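PDB 6IA8: histone acetyltransferase, ELP3 family from Methanocaldococcus infernus, which acetylates the wobble uridine at position 34 of tRNA, using acetyl-CoA and a radical S-adenosyl-L-methionine centre to form 5-carboxymethyluridine. Local coordinates for residues G248-Y253 / V443-V448; T405-S410 / L423-P428. All coordinates share one frame; numbering follows the deposited sequence.

Interaction 1 of 2, residues G248-Y253 / V443-V448; sequences GLKVSY and VRQLHV. With SO4 (sulfate ion), chain E.
Turns at chi3 and chi4 (-48°) fold the K250 chain back onto R444, while R444, bent at chi3 (-66°), places its guanidinium NH2 beside L249 O. The two residues join the parallel sheet of the radical SAM domain, at the start of strand 250-255, to strand 440-448 of the GNAT acetyltransferase domain. K250 NZ donates to R444 O at 2.7 Å, nearly in line with the carbonyl bond. In return R444 NH2 reaches L249 O at 3.0 Å, a bent bond (139° at the hydrogen) that arrives from above the carbonyl plane; the stronger partners of this guanidinium are the carboxylates of D283 and E406. The K250 chain crosses Q445 at about a right angle, K250 CD lying 3.4 Å from Q445 CD, the amide carbon, while R424 holds Q445 OE1. Shortening K250 to an alanine is likely to leave R444 O without its ammonium donor and to open a gap beside the Q445 amide. R444 and Q445 form a classic beta bulge opposite R424, and G248, closing helix 234-245 in a Schellman motif, sets its O 3.4 Å from R444 CB. Q445 to V448 probably bind acetyl-CoA, and a sulfate O1 lies at the ring edge of H447, beside NE2.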
loop_
_atom_site.group_PDB
_atom_site.type_symbol
_atom_site.label_atom_id
_atom_site.label_comp_id
_atom_site.label_asym_id
_atom_site.label_seq_id
_atom_site.Cartn_x
_atom_site.Cartn_y
_atom_site.Cartn_z
ATOM N N GLY A 248 0.530 2.959 -13.629
ATOM C CA GLY A 248 -0.388 1.956 -13.116
ATOM C C GLY A 248 -0.081 1.442 -11.725
ATOM O O GLY A 248 -0.694 0.462 -11.287
ATOM N N LEU A 249 0.848 2.053 -11.013
ATOM C CA LEU A 249 1.257 1.502 -9.733
ATOM C C LEU A 249 0.399 2.076 -8.606
ATOM O O LEU A 249 -0.164 3.169 -8.716
ATOM C CB LEU A 249 2.743 1.783 -9.461
ATOM C CG LEU A 249 3.665 0.969 -10.352
ATOM C CD1 LEU A 249 5.092 1.577 -10.398
ATOM C CD2 LEU A 249 3.792 -0.486 -9.859
ATOM N N LYS A 250 0.327 1.326 -7.503
ATOM C CA LYS A 250 -0.248 1.837 -6.268
ATOM C C LYS A 250 0.763 2.697 -5.539
ATOM O O LYS A 250 1.964 2.380 -5.490
ATOM C CB LYS A 250 -0.685 0.687 -5.367
ATOM C CG LYS A 250 -1.853 -0.147 -6.053
ATOM C CD LYS A 250 -2.095 -1.507 -5.351
ATOM C CE LYS A 250 -1.277 -2.612 -6.012
ATOM N NZ LYS A 250 -1.372 -2.646 -7.498
ATOM N N VAL A 251 0.254 3.744 -4.902
ATOM C CA VAL A 251 1.088 4.753 -4.281
ATOM C C VAL A 251 0.701 4.863 -2.821
ATOM O O VAL A 251 -0.446 5.173 -2.495
ATOM C CB VAL A 251 0.946 6.111 -4.975
ATOM C CG1 VAL A 251 1.773 7.171 -4.259
ATOM C CG2 VAL A 251 1.327 6.007 -6.449
ATOM N N SER A 252 1.666 4.661 -1.954
ATOM C CA SER A 252 1.526 4.846 -0.520
ATOM C C SER A 252 2.470 5.939 -0.035
ATOM O O SER A 252 3.599 6.055 -0.523
ATOM C CB SER A 252 1.849 3.520 0.218
ATOM O OG SER A 252 1.888 3.729 1.609
ATOM N N TYR A 253 2.011 6.720 0.939
ATOM C CA TYR A 253 2.809 7.776 1.548
ATOM C C TYR A 253 3.087 7.411 3.002
ATOM O O TYR A 253 2.147 7.166 3.773
ATOM C CB TYR A 253 2.100 9.129 1.555
ATOM C CG TYR A 253 1.957 9.890 0.274
ATOM C CD1 TYR A 253 2.439 9.396 -0.935
ATOM C CD2 TYR A 253 1.354 11.152 0.287
ATOM C CE1 TYR A 253 2.328 10.147 -2.104
ATOM C CE2 TYR A 253 1.227 11.896 -0.851
ATOM C CZ TYR A 253 1.708 11.410 -2.051
ATOM O OH TYR A 253 1.527 12.238 -3.159
ATOM N N VAL A 443 -5.995 -0.448 -14.937
ATOM C CA VAL A 443 -6.493 -1.059 -13.707
ATOM C C VAL A 443 -5.297 -1.154 -12.768
ATOM O O VAL A 443 -4.458 -2.039 -12.903
ATOM C CB VAL A 443 -7.124 -2.427 -13.955
ATOM C CG1 VAL A 443 -7.494 -3.026 -12.627
ATOM C CG2 VAL A 443 -8.351 -2.269 -14.860
ATOM N N ARG A 444 -5.204 -0.222 -11.826
ATOM C CA ARG A 444 -4.077 -0.182 -10.901
ATOM C C ARG A 444 -4.212 -1.160 -9.749
ATOM O O ARG A 444 -3.198 -1.557 -9.162
ATOM C CB ARG A 444 -3.913 1.233 -10.353
ATOM C CG ARG A 444 -3.813 2.295 -11.479
ATOM C CD ARG A 444 -3.269 3.627 -10.959
ATOM N NE ARG A 444 -4.173 4.268 -10.037
ATOM C CZ ARG A 444 -4.059 4.271 -8.716
ATOM N NH1 ARG A 444 -5.002 4.877 -7.999
ATOM N NH2 ARG A 444 -3.003 3.720 -8.123
ATOM N N GLN A 445 -5.426 -1.576 -9.426
ATOM C CA GLN A 445 -5.609 -2.528 -8.348
ATOM C C GLN A 445 -6.984 -3.159 -8.473
ATOM O O GLN A 445 -7.937 -2.475 -8.832
ATOM C CB GLN A 445 -5.509 -1.844 -6.981
ATOM C CG GLN A 445 -5.744 -2.785 -5.779
ATOM C CD GLN A 445 -5.277 -2.188 -4.463
ATOM O OE1 GLN A 445 -5.256 -0.961 -4.295
ATOM N NE2 GLN A 445 -4.848 -3.056 -3.531
ATOM N N LEU A 446 -7.071 -4.449 -8.170
ATOM C CA LEU A 446 -8.329 -5.160 -7.952
ATOM C C LEU A 446 -8.146 -5.925 -6.656
ATOM O O LEU A 446 -7.204 -6.715 -6.534
ATOM C CB LEU A 446 -8.653 -6.141 -9.075
ATOM C CG LEU A 446 -9.794 -7.113 -8.784
ATOM C CD1 LEU A 446 -11.125 -6.392 -8.578
ATOM C CD2 LEU A 446 -9.901 -8.135 -9.922
ATOM N N HIS A 447 -9.028 -5.707 -5.690
ATOM C CA HIS A 447 -8.915 -6.411 -4.419
ATOM C C HIS A 447 -10.285 -6.903 -3.983
ATOM O O HIS A 447 -11.214 -6.110 -3.842
ATOM C CB HIS A 447 -8.335 -5.496 -3.354
ATOM C CG HIS A 447 -7.892 -6.223 -2.118
ATOM N ND1 HIS A 447 -6.624 -6.740 -1.983
ATOM C CD2 HIS A 447 -8.559 -6.568 -0.988
ATOM C CE1 HIS A 447 -6.515 -7.347 -0.813
ATOM N NE2 HIS A 447 -7.673 -7.252 -0.187
ATOM N N VAL A 448 -10.428 -8.210 -3.832
ATOM C CA VAL A 448 -11.625 -8.835 -3.272
ATOM C C VAL A 448 -11.238 -9.377 -1.903
ATOM O O VAL A 448 -10.336 -10.215 -1.803
ATOM C CB VAL A 448 -12.151 -9.962 -4.178
ATOM C CG1 VAL A 448 -13.378 -10.661 -3.517
ATOM C CG2 VAL A 448 -12.448 -9.456 -5.548
HETATM S S SO4 E . -7.247 -9.700 2.526
HETATM O O1 SO4 E . -7.900 -9.149 1.353
HETATM O O2 SO4 E . -8.125 -10.684 3.144
HETATM O O3 SO4 E . -6.003 -10.342 2.128
HETATM O O4 SO4 E . -6.954 -8.625 3.462
#

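Interaction 2 of 2, residues T405-S410 / L423-P428; sequences TEIFLS and LRLRDP
The guanidinium of R424 has F408 CE1 over one face, the two planes 45° apart, and that of R426 has E406 OE2 near its edge. Both pairs project from the same face of an antiparallel beta hairpin, strands 404-413 and 418-427 of the GNAT domain, and both are non-hydrogen-bonded pairs. R424 NH1 comes 3.8 Å from F408 CD1, but the polar end of R424 is held by the carbonyl of W329 and, through NE, by Q445 OE1. The E406-R426 pair is a salt bridge: R426 NH1 donates to E406 OE2 at 2.8 Å, coming from above the carboxylate plane. R426 is extended, CG anti to the backbone N (chi1 175°), whereas the bend of E406 at chi2 (-77°) swings its carboxylate across to meet it. K245 also grips OE2, R444 grips OE1, and D246 takes R426 NH2, so the buried charges are probably balanced by partners from the end of helix 234-245, from D246 just after it and from strand 440-448. On the other face, T405, I407 and L409 pair with D427, L425 and L423. Their backbones are tied by reciprocal hydrogen bonds, from I407 N to L425 O at 2.7 Å to the longer T405 N to D427 O at 3.3 Å. I407 CB and L425 CB touch at 4.1 Å, near M441, while L409 and L423 pack onto helix 469-484. A water sits 2.6 Å from E406 OE1 and 3.1 Å from L425 O, bridging side chain and backbone.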
loop_
_atom_site.group_PDB
_atom_site.type_symbol
_atom_site.label_atom_id
_atom_site.label_comp_id
_atom_site.label_asym_id
_atom_site.label_seq_id
_atom_site.Cartn_x
_atom_site.Cartn_y
_atom_site.Cartn_z
ATOM N N THR A 405 -7.809 11.121 -14.107
ATOM C CA THR A 405 -9.037 10.764 -13.411
ATOM C C THR A 405 -8.888 9.380 -12.805
ATOM O O THR A 405 -8.499 8.428 -13.500
ATOM C CB THR A 405 -10.242 10.792 -14.345
ATOM O OG1 THR A 405 -10.408 12.120 -14.839
ATOM C CG2 THR A 405 -11.511 10.389 -13.607
ATOM N N GLU A 406 -9.194 9.286 -11.510
ATOM C CA GLU A 406 -9.242 8.019 -10.795
ATOM C C GLU A 406 -10.705 7.658 -10.621
ATOM O O GLU A 406 -11.500 8.524 -10.251
ATOM C CB GLU A 406 -8.568 8.111 -9.436
ATOM C CG GLU A 406 -7.109 8.479 -9.468
ATOM C CD GLU A 406 -6.160 7.339 -9.878
ATOM O OE1 GLU A 406 -6.598 6.173 -10.072
ATOM O OE2 GLU A 406 -4.938 7.604 -9.960
ATOM N N ILE A 407 -11.055 6.413 -10.952
ATOM C CA ILE A 407 -12.385 5.853 -10.750
ATOM C C ILE A 407 -12.253 4.746 -9.709
ATOM O O ILE A 407 -11.532 3.763 -9.914
ATOM C CB ILE A 407 -12.972 5.311 -12.059
ATOM C CG1 ILE A 407 -13.100 6.445 -13.098
ATOM C CG2 ILE A 407 -14.330 4.647 -11.771
ATOM C CD1 ILE A 407 -12.117 6.410 -14.184
ATOM N N PHE A 408 -12.912 4.914 -8.584
ATOM C CA PHE A 408 -12.862 3.941 -7.497
ATOM C C PHE A 408 -14.188 3.202 -7.501
ATOM O O PHE A 408 -15.229 3.784 -7.175
ATOM C CB PHE A 408 -12.636 4.623 -6.161
ATOM C CG PHE A 408 -12.517 3.667 -4.986
ATOM C CD1 PHE A 408 -11.348 2.972 -4.767
ATOM C CD2 PHE A 408 -13.556 3.486 -4.103
ATOM C CE1 PHE A 408 -11.192 2.112 -3.679
ATOM C CE2 PHE A 408 -13.428 2.640 -3.006
ATOM C CZ PHE A 408 -12.243 1.942 -2.795
ATOM N N LEU A 409 -14.161 1.959 -7.971
ATOM C CA LEU A 409 -15.333 1.096 -8.044
ATOM C C LEU A 409 -15.329 0.149 -6.860
ATOM O O LEU A 409 -14.287 -0.407 -6.524
ATOM C CB LEU A 409 -15.321 0.270 -9.333
ATOM C CG LEU A 409 -15.355 1.022 -10.664
ATOM C CD1 LEU A 409 -15.214 -0.007 -11.809
ATOM C CD2 LEU A 409 -16.664 1.834 -10.830
ATOM N N SER A 410 -16.491 -0.092 -6.258
ATOM C CA SER A 410 -16.518 -0.981 -5.105
ATOM C C SER A 410 -17.852 -1.709 -5.026
ATOM O O SER A 410 -18.868 -1.247 -5.546
ATOM C CB SER A 410 -16.241 -0.203 -3.808
ATOM O OG SER A 410 -17.237 0.783 -3.625
ATOM N N LEU A 423 -11.920 -1.772 -6.995
ATOM C CA LEU A 423 -11.056 -1.721 -8.163
ATOM C C LEU A 423 -10.690 -0.261 -8.401
ATOM O O LEU A 423 -11.562 0.623 -8.345
ATOM C CB LEU A 423 -11.749 -2.303 -9.396
ATOM C CG LEU A 423 -10.997 -2.327 -10.710
ATOM C CD1 LEU A 423 -11.524 -3.484 -11.581
ATOM C CD2 LEU A 423 -11.080 -1.022 -11.469
ATOM N N ARG A 424 -9.398 -0.023 -8.675
ATOM C CA ARG A 424 -8.859 1.308 -8.956
ATOM C C ARG A 424 -8.574 1.421 -10.454
ATOM O O ARG A 424 -7.697 0.725 -10.982
ATOM C CB ARG A 424 -7.582 1.530 -8.156
ATOM C CG ARG A 424 -7.741 1.515 -6.652
ATOM C CD ARG A 424 -6.428 1.906 -6.002
ATOM N NE ARG A 424 -6.357 1.694 -4.557
ATOM C CZ ARG A 424 -6.888 2.508 -3.651
ATOM N NH1 ARG A 424 -7.615 3.538 -4.036
ATOM N NH2 ARG A 424 -6.745 2.255 -2.360
ATOM N N LEU A 425 -9.382 2.215 -11.146
ATOM C CA LEU A 425 -9.264 2.438 -12.582
ATOM C C LEU A 425 -8.799 3.869 -12.832
ATOM O O LEU A 425 -9.277 4.806 -12.187
ATOM C CB LEU A 425 -10.614 2.223 -13.251
ATOM C CG LEU A 425 -10.685 2.246 -14.777
ATOM C CD1 LEU A 425 -9.980 1.034 -15.370
ATOM C CD2 LEU A 425 -12.172 2.246 -15.215
ATOM N N ARG A 426 -7.866 4.055 -13.755
ATOM C CA ARG A 426 -7.305 5.381 -13.988
ATOM C C ARG A 426 -7.274 5.727 -15.473
ATOM O O ARG A 426 -6.867 4.906 -16.308
ATOM C CB ARG A 426 -5.885 5.477 -13.395
ATOM C CG ARG A 426 -5.192 6.828 -13.733
ATOM C CD ARG A 426 -3.793 6.960 -13.044
ATOM N NE ARG A 426 -3.122 8.188 -13.461
ATOM C CZ ARG A 426 -3.365 9.386 -12.946
ATOM N NH1 ARG A 426 -4.203 9.486 -11.936
ATOM N NH2 ARG A 426 -2.738 10.462 -13.404
ATOM N N ASP A 427 -7.696 6.961 -15.786
ATOM C CA ASP A 427 -7.490 7.567 -17.094
ATOM C C ASP A 427 -6.195 8.341 -16.981
ATOM O O ASP A 427 -6.170 9.370 -16.302
ATOM C CB ASP A 427 -8.635 8.503 -17.445
ATOM C CG ASP A 427 -8.549 9.026 -18.846
ATOM O OD1 ASP A 427 -7.614 8.650 -19.603
ATOM O OD2 ASP A 427 -9.439 9.824 -19.181
ATOM N N PRO A 428 -5.107 7.890 -17.576
ATOM C CA PRO A 428 -3.805 8.478 -17.260
ATOM C C PRO A 428 -3.602 9.871 -17.851
ATOM O O PRO A 428 -4.310 10.343 -18.745
ATOM C CB PRO A 428 -2.814 7.472 -17.844
ATOM C CG PRO A 428 -3.573 6.768 -18.937
ATOM C CD PRO A 428 -5.014 6.744 -18.505
HETATM O O HOH W 1 -8.572 4.679 -9.158
#

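Interactions 1 and 2 have centres about 9 Å apart and share the GNAT sheet, in which strand 418-427 lies beside strand 440-448. R444 N to R424 O (2.8 Å) and Q445 O to R424 N (2.9 Å) are probable hydrogen bonds that continue the hairpin of interaction 2 into the strand of interaction 1, and V443 CG2 packs on L425 CD1. Side chains carry the connection further: E406 meets R444, and R424 holds Q445, a probable acetyl-CoA ligand whose side chain is about 7 Å from that of Y502, another one. Through R424 the hairpin probably acts as a second shell to the acetyl-CoA site, while interaction 1 couples that site's strand to the radical SAM domain.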